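Local coordinates for protein sortase (Actinomyces oris, PDB 5UTT) that probably acts, through the sortase domain that this chain holds, as a transpeptidase that joins proteins at the bacterial cell surface, at residues V111-P122 against D160-Y171. Sequence-based numbering, arbitrary orientation.
Sequences VFKVTGHELVKP and DLRWIVHAKFAY
His117 lies almost parallel to the indole of Trp163, and following its side chain outward shows a pair slid so far apart that the rings barely overlap. CB lies 3.2 Å from Ile164 O and also borders Trp163 NE1; CG is still near that nitrogen. CD2 comes closest to the indole, 3.4 Å from Trp163 CZ2. NE2, at the tip, lies 3.5 Å from the same CZ2, and CE1 is more distant from it. The planes differ by 8°. A chi1 of 83° sets CG between the backbone N and carbonyl carbon, which turns the ring over Trp163. Leu119 CD2 approaches the same indole, and His150 meets it edge-to-face.

At the other end the edge of Phe169 points at the face of Phe112, a T-shaped pair with planes at 75°. Val111 sits over the face of Tyr171: its CB is 3.8 Å from the ring centroid and close to the normal, a CH-pi contact.

The backbones pair antiparallel from Val111 to Val120. Val111 O accepts from both Ala170 N (2.7 Å) and Tyr171 N (3.2 Å), the signature of a classic beta bulge; a second bulge shifts the register between Val114 and Gly116. Paired backbone bonds, such as Glu118 N to Ile164 O and Ile164 N to Glu118 O, make strands 108-120 and 161-174 neighbours in the eight-stranded beta-barrel of the sortase fold, where strand 142-150 pairs along the other edge of strand 161-174.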
ATOM      1  N   VAL A 111       6.955   3.273  -7.146  1.00 13.89           N
ATOM      2  CA  VAL A 111       7.771   3.236  -5.942  1.00 14.23           C
ATOM      3  C   VAL A 111       7.506   4.471  -5.061  1.00 13.68           C
ATOM      4  O   VAL A 111       7.705   5.656  -5.471  1.00 13.62           O
ATOM      5  CB  VAL A 111       9.292   3.088  -6.224  1.00 15.17           C
ATOM      6  CG1 VAL A 111      10.065   3.141  -4.913  1.00 15.61           C
ATOM      7  CG2 VAL A 111       9.660   1.839  -7.026  1.00 15.85           C
ATOM      8  N   PHE A 112       7.083   4.166  -3.832  1.00 12.53           N
ATOM      9  CA  PHE A 112       6.777   5.125  -2.780  1.00 12.41           C
ATOM     10  C   PHE A 112       7.807   5.002  -1.660  1.00 12.98           C
ATOM     11  O   PHE A 112       8.361   3.911  -1.389  1.00 12.70           O
ATOM     12  CB  PHE A 112       5.353   4.914  -2.222  1.00 11.90           C
ATOM     13  CG  PHE A 112       4.276   4.965  -3.243  1.00 11.46           C
ATOM     14  CD1 PHE A 112       3.988   3.856  -4.068  1.00 11.51           C
ATOM     15  CD2 PHE A 112       3.463   6.075  -3.357  1.00 11.18           C
ATOM     16  CE1 PHE A 112       2.956   3.919  -4.996  1.00 11.53           C
ATOM     17  CE2 PHE A 112       2.452   6.154  -4.297  1.00 11.35           C
ATOM     18  CZ  PHE A 112       2.186   5.076  -5.132  1.00 11.43           C
ATOM     19  N   LYS A 113       8.048   6.124  -0.947  1.00 13.44           N
ATOM     20  CA  LYS A 113       8.944   6.111   0.198  1.00 13.80           C
ATOM     21  C   LYS A 113       8.231   6.564   1.467  1.00 13.06           C
ATOM     22  O   LYS A 113       7.526   7.586   1.450  1.00 12.51           O
ATOM     23  CB  LYS A 113      10.134   7.034  -0.076  1.00 15.55           C
ATOM     24  CG  LYS A 113      10.981   6.566  -1.242  1.00 17.55           C
ATOM     25  CD  LYS A 113      11.845   5.386  -0.878  1.00 19.31           C
ATOM     26  CE  LYS A 113      13.166   5.394  -1.663  1.00 21.37           C
ATOM     27  NZ  LYS A 113      14.150   6.482  -1.279  1.00 22.89           N
ATOM     28  N   VAL A 114       8.357   5.751   2.534  1.00 12.44           N
ATOM     29  CA  VAL A 114       7.667   6.006   3.791  1.00 12.07           C
ATOM     30  C   VAL A 114       8.019   7.402   4.368  1.00 12.70           C
ATOM     31  O   VAL A 114       9.192   7.784   4.413  1.00 12.94           O
ATOM     32  CB  VAL A 114       7.925   4.907   4.836  1.00 12.00           C
ATOM     33  CG1 VAL A 114       7.403   5.319   6.195  1.00 11.99           C
ATOM     34  CG2 VAL A 114       7.259   3.621   4.399  1.00 11.91           C
ATOM     35  N   THR A 115       6.972   8.150   4.731  1.00 13.13           N
ATOM     36  CA  THR A 115       7.104   9.491   5.317  1.00 14.42           C
ATOM     37  C   THR A 115       6.884   9.419   6.823  1.00 14.69           C
ATOM     38  O   THR A 115       7.331  10.288   7.584  1.00 16.28           O
ATOM     39  CB  THR A 115       6.126  10.496   4.678  1.00 14.58           C
ATOM     40  OG1 THR A 115       4.778  10.017   4.828  1.00 15.34           O
ATOM     41  CG2 THR A 115       6.483  10.719   3.234  1.00 14.86           C
ATOM     42  N   GLY A 116       6.186   8.386   7.284  1.00 14.51           N
ATOM     43  CA  GLY A 116       5.880   8.290   8.699  1.00 14.37           C
ATOM     44  C   GLY A 116       4.810   7.226   8.959  1.00 14.21           C
ATOM     45  O   GLY A 116       4.223   6.683   8.013  1.00 13.50           O
ATOM     46  N   HIS A 117       4.570   6.938  10.238  1.00 14.58           N
ATOM     47  CA  HIS A 117       3.447   6.092  10.644  1.00 15.21           C
ATOM     48  C   HIS A 117       2.616   6.755  11.726  1.00 15.16           C
ATOM     49  O   HIS A 117       3.071   7.710  12.397  1.00 14.85           O
ATOM     50  CB  HIS A 117       3.930   4.708  11.102  1.00 16.02           C
ATOM     51  CG  HIS A 117       4.383   4.655  12.524  1.00 17.95           C
ATOM     52  ND1 HIS A 117       5.653   4.996  12.915  1.00 19.46           N
ATOM     53  CD2 HIS A 117       3.740   4.247  13.643  1.00 18.78           C
ATOM     54  CE1 HIS A 117       5.764   4.834  14.226  1.00 20.49           C
ATOM     55  NE2 HIS A 117       4.618   4.365  14.684  1.00 20.53           N
ATOM     56  N   GLU A 118       1.384   6.290  11.863  1.00 15.93           N
ATOM     57  CA  GLU A 118       0.456   6.772  12.866  1.00 16.78           C
ATOM     58  C   GLU A 118      -0.181   5.589  13.549  1.00 16.14           C
ATOM     59  O   GLU A 118      -0.409   4.601  12.920  1.00 15.66           O
ATOM     60  CB  GLU A 118      -0.633   7.579  12.192  1.00 18.68           C
ATOM     61  CG  GLU A 118      -0.102   8.855  11.582  1.00 21.19           C
ATOM     62  CD  GLU A 118      -0.871   9.319  10.412  1.00 24.09           C
ATOM     63  OE1 GLU A 118      -1.780   8.600   9.925  1.00 25.90           O
ATOM     64  OE2 GLU A 118      -0.522  10.441   9.956  1.00 29.12           O
ATOM     65  N   LEU A 119      -0.468   5.739  14.838  1.00 16.45           N
ATOM     66  CA  LEU A 119      -1.409   4.875  15.548  1.00 16.69           C
ATOM     67  C   LEU A 119      -2.671   5.680  15.881  1.00 15.67           C
ATOM     68  O   LEU A 119      -2.578   6.697  16.599  1.00 15.99           O
ATOM     69  CB  LEU A 119      -0.824   4.356  16.864  1.00 18.08           C
ATOM     70  CG  LEU A 119      -0.097   3.028  16.749  1.00 19.76           C
ATOM     71  CD1 LEU A 119       0.513   2.623  18.082  1.00 20.65           C
ATOM     72  CD2 LEU A 119      -1.043   1.935  16.241  1.00 19.99           C
ATOM     73  N   VAL A 120      -3.805   5.237  15.363  1.00 14.52           N
ATOM     74  CA  VAL A 120      -5.100   5.946  15.464  1.00 14.42           C
ATOM     75  C   VAL A 120      -6.258   5.048  15.849  1.00 14.96           C
ATOM     76  O   VAL A 120      -6.185   3.821  15.685  1.00 15.18           O
ATOM     77  CB  VAL A 120      -5.482   6.697  14.172  1.00 14.10           C
ATOM     78  CG1 VAL A 120      -4.455   7.791  13.906  1.00 14.31           C
ATOM     79  CG2 VAL A 120      -5.580   5.789  12.969  1.00 13.90           C
ATOM     80  N   LYS A 121      -7.340   5.676  16.295  1.00 15.59           N
ATOM     81  CA  LYS A 121      -8.635   4.976  16.404  1.00 16.12           C
ATOM     82  C   LYS A 121      -9.240   4.779  15.002  1.00 15.36           C
ATOM     83  O   LYS A 121      -9.024   5.591  14.077  1.00 14.12           O
ATOM     84  CB  LYS A 121      -9.595   5.759  17.301  1.00 17.68           C
ATOM     85  CG  LYS A 121      -9.214   5.729  18.764  1.00 20.34           C
ATOM     86  CD  LYS A 121      -9.969   6.811  19.543  1.00 22.72           C
ATOM     87  CE  LYS A 121      -9.339   8.192  19.359  1.00 24.24           C
ATOM     88  NZ  LYS A 121     -10.342   9.236  19.032  1.00 25.61           N
ATOM     89  N   PRO A 122     -10.008   3.691  14.801  1.00 14.27           N
ATOM     90  CA  PRO A 122     -10.479   3.417  13.450  1.00 14.61           C
ATOM     91  C   PRO A 122     -11.473   4.435  12.892  1.00 14.31           C
ATOM     92  O   PRO A 122     -11.842   4.322  11.750  1.00 15.44           O
ATOM     93  CB  PRO A 122     -11.150   2.016  13.565  1.00 14.88           C
ATOM     94  CG  PRO A 122     -11.275   1.789  15.034  1.00 14.90           C
ATOM     95  CD  PRO A 122     -10.235   2.571  15.723  1.00 14.52           C
ATOM     96  N   ASP A 160      -7.867  -2.603  18.984  1.00 15.98           N
ATOM     97  CA  ASP A 160      -8.555  -1.386  19.423  1.00 16.50           C
ATOM     98  C   ASP A 160      -8.001  -0.176  18.663  1.00 15.36           C
ATOM     99  O   ASP A 160      -8.569   0.895  18.688  1.00 16.70           O
ATOM    100  CB  ASP A 160      -8.509  -1.176  20.950  1.00 17.84           C
ATOM    101  CG  ASP A 160      -7.110  -0.922  21.503  1.00 18.89           C
ATOM    102  OD1 ASP A 160      -6.104  -1.314  20.876  1.00 18.51           O
ATOM    103  OD2 ASP A 160      -7.038  -0.310  22.599  1.00 21.72           O
ATOM    104  N   LEU A 161      -6.906  -0.377  17.975  1.00 14.31           N
ATOM    105  CA  LEU A 161      -6.233   0.717  17.255  1.00 13.30           C
ATOM    106  C   LEU A 161      -5.918   0.274  15.826  1.00 12.52           C
ATOM    107  O   LEU A 161      -6.091  -0.864  15.456  1.00 11.29           O
ATOM    108  CB  LEU A 161      -4.954   1.123  17.965  1.00 13.95           C
ATOM    109  CG  LEU A 161      -5.027   1.787  19.352  1.00 15.27           C
ATOM    110  CD1 LEU A 161      -3.658   2.194  19.896  1.00 16.06           C
ATOM    111  CD2 LEU A 161      -5.989   2.937  19.300  1.00 15.76           C
ATOM    112  N   ARG A 162      -5.443   1.227  15.024  1.00 11.53           N
ATOM    113  CA  ARG A 162      -5.025   0.923  13.651  1.00 11.40           C
ATOM    114  C   ARG A 162      -3.628   1.493  13.399  1.00 11.51           C
ATOM    115  O   ARG A 162      -3.397   2.687  13.606  1.00 12.18           O
ATOM    116  CB  ARG A 162      -6.036   1.489  12.622  1.00 11.25           C
ATOM    117  CG  ARG A 162      -7.479   1.047  12.821  1.00 11.45           C
ATOM    118  CD  ARG A 162      -7.626  -0.421  12.498  1.00 11.38           C
ATOM    119  NE  ARG A 162      -9.036  -0.864  12.490  1.00 11.86           N
ATOM    120  CZ  ARG A 162      -9.629  -1.365  13.552  1.00 12.39           C
ATOM    121  NH1 ARG A 162      -8.945  -1.432  14.708  1.00 12.49           N
ATOM    122  NH2 ARG A 162     -10.899  -1.777  13.485  1.00 12.90           N
ATOM    123  N   TRP A 163      -2.717   0.652  12.933  1.00 11.08           N
ATOM    124  CA  TRP A 163      -1.388   1.098  12.515  1.00 11.11           C
ATOM    125  C   TRP A 163      -1.442   1.536  11.051  1.00 10.83           C
ATOM    126  O   TRP A 163      -1.813   0.780  10.148  1.00 10.25           O
ATOM    127  CB  TRP A 163      -0.364  -0.010  12.728  1.00 11.07           C
ATOM    128  CG  TRP A 163       1.045   0.457  12.587  1.00 11.53           C
ATOM    129  CD1 TRP A 163       1.679   0.923  11.455  1.00 11.50           C
ATOM    130  CD2 TRP A 163       2.045   0.381  13.596  1.00 11.55           C
ATOM    131  NE1 TRP A 163       3.010   1.171  11.725  1.00 11.56           N
ATOM    132  CE2 TRP A 163       3.244   0.866  13.048  1.00 11.69           C
ATOM    133  CE3 TRP A 163       2.028  -0.004  14.944  1.00 11.78           C
ATOM    134  CZ2 TRP A 163       4.393   0.946  13.795  1.00 11.86           C
ATOM    135  CZ3 TRP A 163       3.167   0.080  15.674  1.00 11.97           C
ATOM    136  CH2 TRP A 163       4.341   0.543  15.099  1.00 12.21           C
ATOM    137  N   ILE A 164      -1.021   2.783  10.815  1.00 11.02           N
ATOM    138  CA  ILE A 164      -1.128   3.427   9.508  1.00 11.40           C
ATOM    139  C   ILE A 164       0.275   3.793   9.033  1.00 11.42           C
ATOM    140  O   ILE A 164       1.031   4.375   9.770  1.00 12.29           O
ATOM    141  CB  ILE A 164      -1.895   4.749   9.574  1.00 11.73           C
ATOM    142  CG1 ILE A 164      -3.197   4.598  10.361  1.00 11.91           C
ATOM    143  CG2 ILE A 164      -2.125   5.322   8.164  1.00 12.05           C
ATOM    144  CD1 ILE A 164      -4.168   3.635   9.727  1.00 11.71           C
ATOM    145  N   VAL A 165       0.611   3.417   7.801  1.00 11.10           N
ATOM    146  CA  VAL A 165       1.875   3.863   7.178  1.00 11.27           C
ATOM    147  C   VAL A 165       1.586   4.714   5.954  1.00 10.99           C
ATOM    148  O   VAL A 165       0.876   4.297   5.061  1.00 10.43           O
ATOM    149  CB  VAL A 165       2.812   2.689   6.795  1.00 11.37           C
ATOM    150  CG1 VAL A 165       4.075   3.154   6.037  1.00 11.50           C
ATOM    151  CG2 VAL A 165       3.225   1.960   8.031  1.00 11.51           C
ATOM    152  N   HIS A 166       2.205   5.888   5.911  1.00 11.19           N
ATOM    153  CA  HIS A 166       2.130   6.750   4.714  1.00 11.76           C
ATOM    154  C   HIS A 166       3.447   6.747   3.913  1.00 11.70           C
ATOM    155  O   HIS A 166       4.521   6.807   4.497  1.00 11.88           O
ATOM    156  CB  HIS A 166       1.826   8.205   5.131  1.00 12.02           C
ATOM    157  CG  HIS A 166       0.461   8.405   5.698  1.00 12.30           C
ATOM    158  ND1 HIS A 166       0.228   9.003   6.920  1.00 12.79           N
ATOM    159  CD2 HIS A 166      -0.745   8.003   5.243  1.00 12.45           C
ATOM    160  CE1 HIS A 166      -1.071   9.015   7.156  1.00 13.14           C
ATOM    161  NE2 HIS A 166      -1.679   8.398   6.161  1.00 12.85           N
ATOM    162  N   ALA A 167       3.350   6.692   2.588  1.00 11.96           N
ATOM    163  CA  ALA A 167       4.511   6.745   1.696  1.00 12.38           C
ATOM    164  C   ALA A 167       4.209   7.686   0.523  1.00 12.79           C
ATOM    165  O   ALA A 167       3.147   7.631  -0.084  1.00 12.54           O
ATOM    166  CB  ALA A 167       4.936   5.357   1.208  1.00 12.53           C
ATOM    167  N   LYS A 168       5.147   8.600   0.285  1.00 13.31           N
ATOM    168  CA  LYS A 168       5.049   9.566  -0.814  1.00 14.01           C
ATOM    169  C   LYS A 168       5.709   9.025  -2.094  1.00 13.25           C
ATOM    170  O   LYS A 168       6.774   8.417  -2.043  1.00 13.35           O
ATOM    171  CB  LYS A 168       5.709  10.874  -0.375  1.00 15.47           C
ATOM    172  CG  LYS A 168       5.588  11.990  -1.401  1.00 16.91           C
ATOM    173  CD  LYS A 168       6.023  13.332  -0.809  1.00 19.40           C
ATOM    174  CE  LYS A 168       6.203  14.346  -1.912  1.00 21.37           C
ATOM    175  NZ  LYS A 168       6.423  15.733  -1.417  1.00 23.11           N
ATOM    176  N   PHE A 169       5.084   9.271  -3.234  1.00 13.44           N
ATOM    177  CA  PHE A 169       5.593   8.788  -4.507  1.00 13.71           C
ATOM    178  C   PHE A 169       7.018   9.254  -4.762  1.00 14.58           C
ATOM    179  O   PHE A 169       7.315  10.462  -4.556  1.00 15.01           O
ATOM    180  CB  PHE A 169       4.641   9.210  -5.628  1.00 13.81           C
ATOM    181  CG  PHE A 169       5.041   8.718  -6.994  1.00 13.82           C
ATOM    182  CD1 PHE A 169       4.878   7.388  -7.370  1.00 13.70           C
ATOM    183  CD2 PHE A 169       5.600   9.579  -7.895  1.00 14.25           C
ATOM    184  CE1 PHE A 169       5.272   6.940  -8.620  1.00 13.67           C
ATOM    185  CE2 PHE A 169       5.985   9.150  -9.132  1.00 14.20           C
ATOM    186  CZ  PHE A 169       5.836   7.828  -9.495  1.00 14.16           C
ATOM    187  N   ALA A 170       7.900   8.343  -5.185  1.00 14.01           N
ATOM    188  CA  ALA A 170       9.298   8.656  -5.447  1.00 15.16           C
ATOM    189  C   ALA A 170       9.620   8.593  -6.928  1.00 16.19           C
ATOM    190  O   ALA A 170      10.059   9.590  -7.510  1.00 17.13           O
ATOM    191  CB  ALA A 170      10.223   7.723  -4.671  1.00 15.17           C
ATOM    192  N   TYR A 171       9.390   7.448  -7.550  1.00 15.76           N
ATOM    193  CA  TYR A 171       9.596   7.318  -8.994  1.00 16.24           C
ATOM    194  C   TYR A 171       8.776   6.166  -9.523  1.00 15.62           C
ATOM    195  O   TYR A 171       8.190   5.402  -8.740  1.00 14.17           O
ATOM    196  CB  TYR A 171      11.079   7.085  -9.297  1.00 17.47           C
ATOM    197  CG  TYR A 171      11.652   5.819  -8.721  1.00 18.71           C
ATOM    198  CD1 TYR A 171      11.593   4.626  -9.448  1.00 20.24           C
ATOM    199  CD2 TYR A 171      12.244   5.802  -7.472  1.00 19.96           C
ATOM    200  CE1 TYR A 171      12.124   3.467  -8.942  1.00 20.66           C
ATOM    201  CE2 TYR A 171      12.781   4.633  -6.956  1.00 21.02           C
ATOM    202  CZ  TYR A 171      12.702   3.475  -7.711  1.00 21.60           C
ATOM    203  OH  TYR A 171      13.205   2.308  -7.231  1.00 23.38           O
TER